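Local coordinates for hypothetical protein (Nostoc punctiforme, PDB 2O62), which is of unknown function but belongs to the DUF3598 family and pairs two calycin-like beta domains in a single chain, at residues H100-V108 against L120-P131; V132-I140 against L213-A221. One frame throughout, in Å; residues are numbered along the deposited sequence.

How the contacts relate
Going from the N terminus, contact 1 comes first: 100-108 and 120-131 lie on neighbouring antiparallel strands of the N-terminal sheet, and their pairing closes a short loop of 11 residues. The chain leaves this hairpin directly into 132-140, the first half of contact 2, whose partner 213-221 follows 72 residues later, after five strands of the C-terminal barrel. The two loops are therefore in series, neither enclosing nor crossing the other. Their centres lie about 12 Å apart and they touch: R103 NH2 makes a salt bridge of 2.7 Å to D217 OD2. Together they join the N-terminal hairpin, the interdomain linker and a barrel hairpin.

Contact 1: residues H100-V108 against L120-P131; sequences HENRRLRLV and LTLIREHLAGTP
E125 brings its carboxylate to the edges of the neighbouring R104 and R106 guanidinium groups, each gripping it side-on through NE and NH2. OE1 takes three N-H bonds; R104 NE meets it at 3.0 Å on the syn side but tilted out of the carboxylate plane, whereas R106 comes from still farther above and adds NH2 to OE2 at 2.9 Å (175°). A leucine in place of E125 would probably leave R104 without a carboxylate partner, N12 being neutral, and R106 with E95 alone. I123 CD1 lies over one face of the R106 guanidinium. Strands 103-108 and 120-127 form an antiparallel beta hairpin inside the N-terminal sheet of this calycin-clan protein, their axes at 170°. On the sheet face carrying L105, L107 and L122, L122 CD1 wedges between L105 CD1 and L107 CD1, 3.7 Å from each, while L105 CD1 also rests on R124 CG at 3.8 Å. R103 bends at chi3 (-36°), which folds NE back above the carbonyl plane of E125 O at 2.9 Å; its NH2 reaches on to D217. At the open end, N102, preceding one strand, slides past T130, following the other, and N102 ND2 donates to T130 OG1 at 2.8 Å in a nearly straight bond lying in the amide plane.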
loop_
_atom_site.group_PDB
_atom_site.type_symbol
_atom_site.label_atom_id
_atom_site.label_comp_id
_atom_site.label_asym_id
_atom_site.label_seq_id
_atom_site.Cartn_x
_atom_site.Cartn_y
_atom_site.Cartn_z
ATOM N N HIS A 100 -6.744 9.893 -2.570
ATOM C CA HIS A 100 -7.686 10.595 -1.695
ATOM C C HIS A 100 -7.688 12.082 -1.977
ATOM O O HIS A 100 -6.699 12.764 -1.682
ATOM C CB HIS A 100 -7.292 10.385 -0.237
ATOM C CG HIS A 100 -8.190 11.092 0.737
ATOM N ND1 HIS A 100 -9.411 10.579 1.130
ATOM C CD2 HIS A 100 -8.045 12.258 1.402
ATOM C CE1 HIS A 100 -9.983 11.410 1.982
ATOM N NE2 HIS A 100 -9.181 12.443 2.156
ATOM N N GLU A 101 -8.767 12.568 -2.588
ATOM C CA GLU A 101 -8.940 13.993 -2.860
ATOM C C GLU A 101 -7.742 14.504 -3.693
ATOM O O GLU A 101 -7.543 14.020 -4.804
ATOM C CB GLU A 101 -9.188 14.761 -1.534
ATOM C CG GLU A 101 -10.476 14.283 -0.822
ATOM C CD GLU A 101 -10.841 15.062 0.440
ATOM O OE1 GLU A 101 -9.997 15.853 0.958
ATOM O OE2 GLU A 101 -11.973 14.847 0.948
ATOM N N ASN A 102 -6.956 15.444 -3.172
ATOM C CA ASN A 102 -5.831 16.044 -3.928
ATOM C C ASN A 102 -4.496 15.305 -3.789
ATOM O O ASN A 102 -3.471 15.840 -4.162
ATOM C CB ASN A 102 -5.606 17.535 -3.532
ATOM C CG ASN A 102 -4.915 17.706 -2.158
ATOM O OD1 ASN A 102 -5.365 17.112 -1.143
ATOM N ND2 ASN A 102 -3.835 18.542 -2.108
ATOM N N ARG A 103 -4.512 14.138 -3.163
ATOM C CA ARG A 103 -3.310 13.413 -2.785
ATOM C C ARG A 103 -3.303 12.010 -3.333
ATOM O O ARG A 103 -4.354 11.371 -3.457
ATOM C CB ARG A 103 -3.219 13.279 -1.250
ATOM C CG ARG A 103 -2.859 14.565 -0.514
ATOM C CD ARG A 103 -1.420 15.049 -0.671
ATOM N NE ARG A 103 -0.511 13.911 -0.734
ATOM C CZ ARG A 103 -0.012 13.275 0.315
ATOM N NH1 ARG A 103 -0.191 13.761 1.532
ATOM N NH2 ARG A 103 0.721 12.180 0.122
ATOM N N ARG A 104 -2.102 11.528 -3.633
ATOM C CA ARG A 104 -1.842 10.095 -3.713
ATOM C C ARG A 104 -0.717 9.785 -2.753
ATOM O O ARG A 104 0.170 10.630 -2.500
ATOM C CB ARG A 104 -1.501 9.600 -5.107
ATOM C CG ARG A 104 -2.428 10.078 -6.175
ATOM C CD ARG A 104 -2.364 9.218 -7.410
ATOM N NE ARG A 104 -1.083 9.293 -8.075
ATOM C CZ ARG A 104 -0.765 8.685 -9.211
ATOM N NH1 ARG A 104 -1.653 7.946 -9.848
ATOM N NH2 ARG A 104 0.450 8.826 -9.727
ATOM N N LEU A 105 -0.766 8.588 -2.187
ATOM C CA LEU A 105 0.338 8.058 -1.403
ATOM C C LEU A 105 0.579 6.686 -1.930
ATOM O O LEU A 105 -0.323 5.822 -1.838
ATOM C CB LEU A 105 0.031 7.937 0.092
ATOM C CG LEU A 105 1.233 7.156 0.694
ATOM C CD1 LEU A 105 2.312 8.158 1.161
ATOM C CD2 LEU A 105 0.979 6.151 1.684
ATOM N N ARG A 106 1.773 6.483 -2.489
ATOM C CA ARG A 106 2.075 5.232 -3.171
ATOM C C ARG A 106 3.298 4.633 -2.509
ATOM O O ARG A 106 4.306 5.321 -2.335
ATOM C CB ARG A 106 2.301 5.428 -4.639
ATOM C CG ARG A 106 1.225 6.205 -5.239
ATOM C CD ARG A 106 1.231 6.204 -6.755
ATOM N NE ARG A 106 2.179 7.126 -7.361
ATOM C CZ ARG A 106 3.106 6.793 -8.260
ATOM N NH1 ARG A 106 3.307 5.532 -8.626
ATOM N NH2 ARG A 106 3.831 7.735 -8.842
ATOM N N LEU A 107 3.170 3.391 -2.075
ATOM C CA LEU A 107 4.234 2.737 -1.349
ATOM C C LEU A 107 4.685 1.486 -2.090
ATOM O O LEU A 107 3.898 0.579 -2.316
ATOM C CB LEU A 107 3.788 2.412 0.095
ATOM C CG LEU A 107 4.879 2.039 1.128
ATOM C CD1 LEU A 107 4.502 2.488 2.506
ATOM C CD2 LEU A 107 5.080 0.558 1.174
ATOM N N VAL A 108 5.968 1.445 -2.439
ATOM C CA VAL A 108 6.611 0.292 -3.007
ATOM C C VAL A 108 7.493 -0.437 -1.969
ATOM O O VAL A 108 8.301 0.186 -1.250
ATOM C CB VAL A 108 7.506 0.696 -4.194
ATOM C CG1 VAL A 108 8.058 -0.503 -4.875
ATOM C CG2 VAL A 108 6.735 1.544 -5.160
ATOM N N LEU A 120 12.148 0.361 0.643
ATOM C CA LEU A 120 10.861 0.909 0.239
ATOM C C LEU A 120 10.981 2.218 -0.513
ATOM O O LEU A 120 11.926 2.990 -0.312
ATOM C CB LEU A 120 10.002 1.180 1.438
ATOM C CG LEU A 120 9.897 0.185 2.605
ATOM C CD1 LEU A 120 9.615 0.949 3.845
ATOM C CD2 LEU A 120 8.795 -0.775 2.421
ATOM N N THR A 121 9.973 2.471 -1.330
ATOM C CA THR A 121 9.846 3.735 -2.034
ATOM C C THR A 121 8.494 4.326 -1.599
ATOM O O THR A 121 7.470 3.660 -1.625
ATOM C CB THR A 121 9.946 3.555 -3.555
ATOM O OG1 THR A 121 11.163 2.873 -3.892
ATOM C CG2 THR A 121 9.918 4.939 -4.271
ATOM N N LEU A 122 8.519 5.565 -1.156
ATOM C CA LEU A 122 7.335 6.289 -0.754
ATOM C C LEU A 122 7.169 7.437 -1.691
ATOM O O LEU A 122 8.051 8.251 -1.806
ATOM C CB LEU A 122 7.465 6.771 0.673
ATOM C CG LEU A 122 6.182 7.243 1.340
ATOM C CD1 LEU A 122 5.264 6.047 1.608
ATOM C CD2 LEU A 122 6.598 7.911 2.644
ATOM N N ILE A 123 6.056 7.438 -2.428
ATOM C CA ILE A 123 5.796 8.445 -3.400
ATOM C C ILE A 123 4.609 9.267 -2.881
ATOM O O ILE A 123 3.462 8.795 -2.854
ATOM C CB ILE A 123 5.493 7.825 -4.756
ATOM C CG1 ILE A 123 6.660 6.911 -5.202
ATOM C CG2 ILE A 123 5.211 8.909 -5.778
ATOM C CD1 ILE A 123 6.337 6.008 -6.441
ATOM N N ARG A 124 4.901 10.500 -2.475
ATOM C CA ARG A 124 3.901 11.413 -1.905
ATOM C C ARG A 124 3.593 12.497 -2.908
ATOM O O ARG A 124 4.437 13.330 -3.165
ATOM C CB ARG A 124 4.420 12.056 -0.614
ATOM C CG ARG A 124 4.639 11.054 0.496
ATOM C CD ARG A 124 5.520 11.610 1.582
ATOM N NE ARG A 124 6.920 11.554 1.213
ATOM C CZ ARG A 124 7.926 11.993 1.977
ATOM N NH1 ARG A 124 7.694 12.526 3.146
ATOM N NH2 ARG A 124 9.163 11.846 1.554
ATOM N N GLU A 125 2.366 12.491 -3.417
ATOM C CA GLU A 125 1.975 13.316 -4.538
ATOM C C GLU A 125 0.754 14.138 -4.207
ATOM O O GLU A 125 -0.167 13.661 -3.554
ATOM C CB GLU A 125 1.686 12.454 -5.752
ATOM C CG GLU A 125 2.941 11.833 -6.373
ATOM C CD GLU A 125 2.635 10.725 -7.331
ATOM O OE1 GLU A 125 1.648 9.993 -7.119
ATOM O OE2 GLU A 125 3.392 10.551 -8.311
ATOM N N HIS A 126 0.758 15.374 -4.687
ATOM C CA HIS A 126 -0.372 16.291 -4.564
ATOM C C HIS A 126 -0.645 16.852 -5.958
ATOM O O HIS A 126 0.253 17.052 -6.819
ATOM C CB HIS A 126 -0.094 17.402 -3.550
ATOM C CG HIS A 126 1.079 18.249 -3.898
ATOM N ND1 HIS A 126 2.376 17.897 -3.573
ATOM C CD2 HIS A 126 1.163 19.407 -4.602
ATOM C CE1 HIS A 126 3.201 18.819 -4.044
ATOM N NE2 HIS A 126 2.493 19.739 -4.680
ATOM N N LEU A 127 -1.905 17.091 -6.219
ATOM C CA LEU A 127 -2.291 17.712 -7.468
ATOM C C LEU A 127 -1.628 19.079 -7.590
ATOM O O LEU A 127 -1.659 19.890 -6.643
ATOM C CB LEU A 127 -3.802 17.877 -7.544
ATOM C CG LEU A 127 -4.542 16.604 -7.868
ATOM C CD1 LEU A 127 -6.002 16.969 -7.791
ATOM C CD2 LEU A 127 -4.143 16.074 -9.298
ATOM N N ALA A 128 -1.110 19.352 -8.787
ATOM C CA ALA A 128 -0.460 20.609 -9.085
ATOM C C ALA A 128 -1.424 21.760 -8.782
ATOM O O ALA A 128 -2.577 21.737 -9.204
ATOM C CB ALA A 128 0.014 20.671 -10.559
ATOM N N GLY A 129 -0.940 22.725 -8.007
ATOM C CA GLY A 129 -1.747 23.865 -7.568
ATOM C C GLY A 129 -2.571 23.647 -6.318
ATOM O O GLY A 129 -3.275 24.570 -5.854
ATOM N N THR A 130 -2.463 22.466 -5.730
ATOM C CA THR A 130 -3.146 22.175 -4.454
ATOM C C THR A 130 -2.108 22.051 -3.365
ATOM O O THR A 130 -0.925 21.930 -3.648
ATOM C CB THR A 130 -4.017 20.929 -4.557
ATOM O OG1 THR A 130 -3.210 19.737 -4.581
ATOM C CG2 THR A 130 -4.825 21.003 -5.804
ATOM N N PRO A 131 -2.528 22.113 -2.094
ATOM C CA PRO A 131 -1.556 22.037 -1.018
ATOM C C PRO A 131 -0.791 20.723 -0.963
ATOM O O PRO A 131 -1.324 19.684 -1.313
ATOM C CB PRO A 131 -2.441 22.178 0.242
ATOM C CG PRO A 131 -3.602 22.963 -0.228
ATOM C CD PRO A 131 -3.884 22.320 -1.572
#

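Contact 2: residues V132-I140 against L213-A221; sequences VAERPLLQI and LLLPDGASA
L138 lays its CD2 methyl against the strands of the hairpin 213-221, 3.3 Å from A219 O, 3.7 Å from S220 CB and close to L214 CD2. With CG anti to the backbone N, the leucine carries CD2 onto the hairpin, and L240 of strand 233-242 packs on it as well. Further along, I140 CD1 presses on L214 CD1 at 3.4 Å, tighter than usual van der Waals contact, the two side chains crossing at about a right angle. Main-chain bonds fasten this packed part: L138 N donates to L215 O (175°), while G218 N reaches P136 O by a more bent path. Here an irregular linker, running from strand 117-127 of the N-terminal sheet to strand 145-155, passes along a beta hairpin of the C-terminal calycin-type barrel, and L215-G218 form its connection. G218, with positive phi, brings its backbone close to the linker; a CB there would lie 3.7 Å from R135 CB. Buried D217 belongs to the tight part too: its OD1 accepts from R135 N at 2.8 Å, nearly along the C-O axis. The other oxygen, OD2, is taken by R103 of strand 103-111. The looser, solvent side begins at exposed E134, which lies across D217, the carboxylate planes 22° apart and E134 OE1 3.6 Å from D217 OD1, a like-charge approach that R103 on D217 and R124 on E134 would probably offset. A water donates to E134 OE2 and R135 O and accepts from D217 N at 3.0 Å, bridging linker and turn. L137, also exposed, turns its CB away from the hairpin, yet CD1 folds back to 3.5 Å from L215 C.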
loop_
_atom_site.group_PDB
_atom_site.type_symbol
_atom_site.label_atom_id
_atom_site.label_comp_id
_atom_site.label_asym_id
_atom_site.label_seq_id
_atom_site.Cartn_x
_atom_site.Cartn_y
_atom_site.Cartn_z
ATOM N N VAL A 132 0.444 20.768 -0.474
ATOM C CA VAL A 132 1.260 19.561 -0.294
ATOM C C VAL A 132 0.583 18.598 0.688
ATOM O O VAL A 132 0.582 17.384 0.483
ATOM C CB VAL A 132 2.687 19.942 0.183
ATOM C CG1 VAL A 132 3.511 18.704 0.523
ATOM C CG2 VAL A 132 3.372 20.715 -0.890
ATOM N N ALA A 133 -0.023 19.174 1.722
ATOM C CA ALA A 133 -0.905 18.461 2.612
ATOM C C ALA A 133 -0.200 17.232 3.145
ATOM O O ALA A 133 -0.741 16.127 3.138
ATOM C CB ALA A 133 -2.180 18.080 1.892
ATOM N N GLU A 134 1.034 17.426 3.587
ATOM C CA GLU A 134 1.778 16.364 4.216
ATOM C C GLU A 134 1.191 15.990 5.598
ATOM O O GLU A 134 0.954 16.838 6.458
ATOM C CB GLU A 134 3.233 16.779 4.350
ATOM C CG GLU A 134 4.148 15.722 4.942
ATOM C CD GLU A 134 4.569 14.635 3.947
ATOM O OE1 GLU A 134 4.163 14.660 2.748
ATOM O OE2 GLU A 134 5.326 13.747 4.405
ATOM N N ARG A 135 0.922 14.709 5.792
ATOM C CA ARG A 135 0.495 14.241 7.121
ATOM C C ARG A 135 1.736 14.048 7.988
ATOM O O ARG A 135 2.831 13.877 7.462
ATOM C CB ARG A 135 -0.242 12.916 7.031
ATOM C CG ARG A 135 -1.738 13.014 6.667
ATOM C CD ARG A 135 -1.984 13.540 5.250
ATOM N NE ARG A 135 -3.439 13.544 5.036
ATOM C CZ ARG A 135 -4.083 14.172 4.058
ATOM N NH1 ARG A 135 -3.440 14.912 3.160
ATOM N NH2 ARG A 135 -5.406 14.081 4.013
ATOM N N PRO A 136 1.564 14.036 9.322
ATOM C CA PRO A 136 2.664 13.792 10.278
ATOM C C PRO A 136 3.338 12.432 10.107
ATOM O O PRO A 136 2.685 11.485 9.696
ATOM C CB PRO A 136 1.926 13.760 11.609
ATOM C CG PRO A 136 0.737 14.657 11.413
ATOM C CD PRO A 136 0.309 14.355 10.016
ATOM N N LEU A 137 4.601 12.328 10.495
ATOM C CA LEU A 137 5.244 11.048 10.652
ATOM C C LEU A 137 4.344 10.162 11.523
ATOM O O LEU A 137 3.952 10.579 12.612
ATOM C CB LEU A 137 6.568 11.234 11.398
ATOM C CG LEU A 137 7.263 9.939 11.847
ATOM C CD1 LEU A 137 7.812 9.208 10.653
ATOM C CD2 LEU A 137 8.401 10.299 12.859
ATOM N N LEU A 138 4.056 8.944 11.081
ATOM C CA LEU A 138 3.203 8.055 11.861
ATOM C C LEU A 138 3.858 7.608 13.174
ATOM O O LEU A 138 5.022 7.228 13.179
ATOM C CB LEU A 138 2.832 6.836 11.040
ATOM C CG LEU A 138 1.768 5.884 11.582
ATOM C CD1 LEU A 138 0.430 6.544 11.788
ATOM C CD2 LEU A 138 1.640 4.724 10.638
ATOM N N GLN A 139 3.092 7.677 14.267
ATOM C CA GLN A 139 3.542 7.214 15.583
ATOM C C GLN A 139 2.604 6.131 16.102
ATOM O O GLN A 139 1.436 6.115 15.757
ATOM C CB GLN A 139 3.519 8.372 16.574
ATOM C CG GLN A 139 4.397 9.551 16.160
ATOM C CD GLN A 139 5.883 9.269 16.314
ATOM O OE1 GLN A 139 6.298 8.157 16.692
ATOM N NE2 GLN A 139 6.706 10.288 16.028
ATOM N N ILE A 140 3.095 5.231 16.932
ATOM C CA ILE A 140 2.212 4.201 17.528
ATOM C C ILE A 140 1.012 4.844 18.192
ATOM O O ILE A 140 -0.113 4.383 18.086
ATOM C CB ILE A 140 2.938 3.398 18.636
ATOM C CG1 ILE A 140 4.083 2.617 18.048
ATOM C CG2 ILE A 140 1.987 2.421 19.322
ATOM C CD1 ILE A 140 3.671 1.727 16.947
ATOM N N LEU A 213 6.457 -1.039 9.700
ATOM C CA LEU A 213 7.323 0.111 9.753
ATOM C C LEU A 213 6.487 1.370 9.637
ATOM O O LEU A 213 5.634 1.498 8.737
ATOM C CB LEU A 213 8.350 0.032 8.636
ATOM C CG LEU A 213 9.243 1.242 8.426
ATOM C CD1 LEU A 213 10.210 1.410 9.584
ATOM C CD2 LEU A 213 10.016 1.136 7.130
ATOM N N LEU A 214 6.713 2.295 10.560
ATOM C CA LEU A 214 5.946 3.531 10.597
ATOM C C LEU A 214 6.731 4.587 9.823
ATOM O O LEU A 214 7.940 4.731 10.032
ATOM C CB LEU A 214 5.783 3.979 12.033
ATOM C CG LEU A 214 5.241 2.883 12.979
ATOM C CD1 LEU A 214 5.196 3.440 14.386
ATOM C CD2 LEU A 214 3.925 2.374 12.513
ATOM N N LEU A 215 6.052 5.290 8.927
ATOM C CA LEU A 215 6.709 6.175 7.997
ATOM C C LEU A 215 6.148 7.582 7.976
ATOM O O LEU A 215 5.133 7.898 8.649
ATOM C CB LEU A 215 6.574 5.562 6.591
ATOM C CG LEU A 215 7.345 4.255 6.331
ATOM C CD1 LEU A 215 6.776 3.532 5.101
ATOM C CD2 LEU A 215 8.848 4.532 6.206
ATOM N N PRO A 216 6.809 8.470 7.207
ATOM C CA PRO A 216 6.210 9.767 6.971
ATOM C C PRO A 216 4.801 9.750 6.307
ATOM O O PRO A 216 4.352 8.748 5.683
ATOM C CB PRO A 216 7.209 10.438 6.024
ATOM C CG PRO A 216 8.508 9.758 6.278
ATOM C CD PRO A 216 8.147 8.356 6.563
ATOM N N ASP A 217 4.132 10.889 6.440
ATOM C CA ASP A 217 2.857 11.142 5.762
ATOM C C ASP A 217 1.757 10.166 6.192
ATOM O O ASP A 217 0.897 9.787 5.387
ATOM C CB ASP A 217 3.050 11.072 4.253
ATOM C CG ASP A 217 1.849 11.654 3.468
ATOM O OD1 ASP A 217 1.300 12.732 3.855
ATOM O OD2 ASP A 217 1.403 11.023 2.476
ATOM N N GLY A 218 1.849 9.728 7.443
ATOM C CA GLY A 218 0.883 8.798 8.065
ATOM C C GLY A 218 0.896 7.405 7.454
ATOM O O GLY A 218 -0.017 6.606 7.676
ATOM N N ALA A 219 1.993 7.072 6.748
ATOM C CA ALA A 219 2.140 5.791 6.066
ATOM C C ALA A 219 2.704 4.681 6.946
ATOM O O ALA A 219 3.503 4.914 7.861
ATOM C CB ALA A 219 3.005 5.952 4.863
ATOM N N SER A 220 2.297 3.457 6.660
ATOM C CA SER A 220 2.897 2.302 7.260
ATOM C C SER A 220 3.116 1.233 6.204
ATOM O O SER A 220 2.408 1.183 5.183
ATOM C CB SER A 220 2.045 1.769 8.429
ATOM O OG SER A 220 0.744 1.449 8.022
ATOM N N ALA A 221 4.123 0.412 6.431
ATOM C CA ALA A 221 4.346 -0.750 5.594
ATOM C C ALA A 221 4.389 -2.003 6.468
ATOM O O ALA A 221 5.141 -2.057 7.433
ATOM C CB ALA A 221 5.646 -0.607 4.865
HETATM O O HOH W 1 5.448 13.440 7.180
#